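PDB 2GIA: mitochondrial RNA-binding protein 2 from Trypanosoma brucei, which probably binds RNA, pairing with MRP1 in a guide-RNA-binding complex thought to act as a matchmaker in mitochondrial RNA editing. Local coordinates for residues L73-Q78 and F162-E167. Numbering follows the deposited sequence.
Sequences LDYHRQ and FEWTVE
A water donated to by Thr165 N at 2.8 Å also meets Tyr75 OH, through a weak bond of 3.3 Å, making a loose bridge between the phenol and the facing backbone. Residues 73-78 and 162-167 belong to the two four-stranded antiparallel sheets of this MRP-family domain, an arrangement consistent with a PC4-like fold. The segments run nearly perpendicular, at 99°, and their axes approach to 9.4 Å; the gap is filled by side chains, with Tyr75, Phe162 and Trp164 forming an aromatic cluster. Tyr75 and Trp164 pass one another head to tail, each laying its CB on the other's ring. Tyr75 CB stands 3.9 Å from the centroid of the indole six-membered ring and only 8° off its normal, while Trp164 CB lies over the phenol at 4.1 Å from its centroid. Both are CH-pi contacts; the ring planes themselves are inclined obliquely. Trp164 gets there with CG tucked between its backbone N and carbonyl carbon (chi1 53°), which folds the indole along the phenol, and Ser143 OG on the adjacent strand 137-145 holds NE1 by a hydrogen bond. Phe162 comes in across the Tyr75 side chain, offering the rim of its ring at CE2, 3.7 Å from Tyr75 CE1. Leu62 of strand 60-67 touches both Trp164 and Val166, extending the buried layer between the sheets. Val166 points one methyl at the phenol's rim, CG2 lying near the ring plane 3.8 Å from Tyr75 CE2.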
# COMPACT_ATOMS: atom_id res chain seq x y z
N LEU D 73 7.84 13.31 17.50
CA LEU D 73 8.86 12.40 17.98
C LEU D 73 8.95 12.64 19.50
O LEU D 73 9.33 13.73 19.94
CB LEU D 73 10.21 12.71 17.32
CG LEU D 73 10.19 12.93 15.80
CD1 LEU D 73 11.57 13.20 15.24
CD2 LEU D 73 9.60 11.65 15.16
N ASP D 74 8.54 11.65 20.30
CA ASP D 74 8.60 11.78 21.78
C ASP D 74 9.78 10.97 22.30
O ASP D 74 9.75 9.73 22.32
CB ASP D 74 7.32 11.26 22.44
CG ASP D 74 6.18 12.25 22.39
OD1 ASP D 74 6.37 13.40 21.98
OD2 ASP D 74 5.05 11.88 22.78
N TYR D 75 10.84 11.67 22.72
CA TYR D 75 12.01 10.98 23.25
C TYR D 75 11.96 10.80 24.77
O TYR D 75 11.70 11.76 25.52
CB TYR D 75 13.27 11.73 22.85
CG TYR D 75 14.52 11.06 23.33
CD1 TYR D 75 15.05 11.36 24.59
CD2 TYR D 75 15.17 10.10 22.54
CE1 TYR D 75 16.19 10.72 25.05
CE2 TYR D 75 16.32 9.47 22.98
CZ TYR D 75 16.83 9.79 24.25
OH TYR D 75 17.96 9.16 24.70
N HIS D 76 12.22 9.57 25.22
CA HIS D 76 12.20 9.20 26.64
C HIS D 76 13.51 8.54 27.08
O HIS D 76 14.16 7.84 26.30
CB HIS D 76 11.12 8.15 26.92
CG HIS D 76 9.78 8.49 26.37
ND1 HIS D 76 8.68 8.71 27.18
CD2 HIS D 76 9.33 8.61 25.10
CE1 HIS D 76 7.62 8.93 26.43
NE2 HIS D 76 7.99 8.87 25.16
N ARG D 77 13.88 8.74 28.35
CA ARG D 77 15.07 8.10 28.93
C ARG D 77 14.51 6.95 29.75
O ARG D 77 13.39 7.04 30.26
CB ARG D 77 15.81 9.06 29.85
CG ARG D 77 14.98 9.48 31.04
CD ARG D 77 15.58 10.70 31.74
NE ARG D 77 14.63 11.23 32.73
CZ ARG D 77 14.48 12.51 33.00
NH1 ARG D 77 15.22 13.42 32.37
NH2 ARG D 77 13.56 12.90 33.88
N GLN D 78 15.25 5.85 29.88
CA GLN D 78 14.78 4.72 30.67
C GLN D 78 14.73 5.20 32.12
O GLN D 78 15.66 5.84 32.57
CB GLN D 78 15.74 3.54 30.53
CG GLN D 78 15.26 2.25 31.22
CD GLN D 78 15.98 1.02 30.71
OE1 GLN D 78 16.83 1.12 29.82
NE2 GLN D 78 15.63 -0.14 31.25
N PHE D 162 19.73 19.75 25.43
CA PHE D 162 19.77 18.30 25.58
C PHE D 162 20.05 17.63 24.23
O PHE D 162 19.27 17.78 23.28
CB PHE D 162 18.44 17.78 26.17
CG PHE D 162 18.39 16.27 26.29
CD1 PHE D 162 19.38 15.58 26.99
CD2 PHE D 162 17.37 15.55 25.67
CE1 PHE D 162 19.35 14.18 27.07
CE2 PHE D 162 17.34 14.15 25.75
CZ PHE D 162 18.33 13.47 26.45
N GLU D 163 21.16 16.90 24.15
CA GLU D 163 21.56 16.21 22.94
C GLU D 163 21.18 14.73 22.99
O GLU D 163 21.41 14.05 23.99
CB GLU D 163 23.06 16.33 22.75
CG GLU D 163 23.51 17.68 22.21
CD GLU D 163 25.03 17.78 22.10
OE1 GLU D 163 25.67 16.74 21.82
OE2 GLU D 163 25.58 18.88 22.29
N TRP D 164 20.59 14.23 21.91
CA TRP D 164 20.18 12.83 21.90
C TRP D 164 20.25 12.26 20.49
O TRP D 164 20.18 13.00 19.51
CB TRP D 164 18.76 12.69 22.46
CG TRP D 164 17.73 13.59 21.79
CD1 TRP D 164 17.52 14.93 22.01
CD2 TRP D 164 16.70 13.16 20.88
NE1 TRP D 164 16.42 15.36 21.29
CE2 TRP D 164 15.91 14.30 20.59
CE3 TRP D 164 16.39 11.94 20.28
CZ2 TRP D 164 14.80 14.23 19.73
CZ3 TRP D 164 15.29 11.88 19.42
CH2 TRP D 164 14.51 13.02 19.15
N THR D 165 20.41 10.94 20.40
CA THR D 165 20.53 10.22 19.11
C THR D 165 19.70 8.95 19.17
O THR D 165 19.70 8.27 20.20
CB THR D 165 21.99 9.76 18.84
OG1 THR D 165 22.87 10.88 18.80
CG2 THR D 165 22.10 9.05 17.50
N VAL D 166 19.01 8.62 18.07
CA VAL D 166 18.24 7.38 18.01
C VAL D 166 18.65 6.67 16.72
O VAL D 166 18.52 7.23 15.64
CB VAL D 166 16.71 7.63 18.00
CG1 VAL D 166 15.96 6.29 17.83
CG2 VAL D 166 16.28 8.27 19.33
N GLU D 167 19.17 5.46 16.86
CA GLU D 167 19.59 4.65 15.73
C GLU D 167 18.37 3.83 15.27
O GLU D 167 17.60 3.32 16.09
CB GLU D 167 20.69 3.65 16.14
CG GLU D 167 22.04 4.26 16.58
CD GLU D 167 22.63 5.19 15.54
OE1 GLU D 167 22.29 5.08 14.34
OE2 GLU D 167 23.46 6.03 15.92
O HOH W 1 20.67 9.76 22.91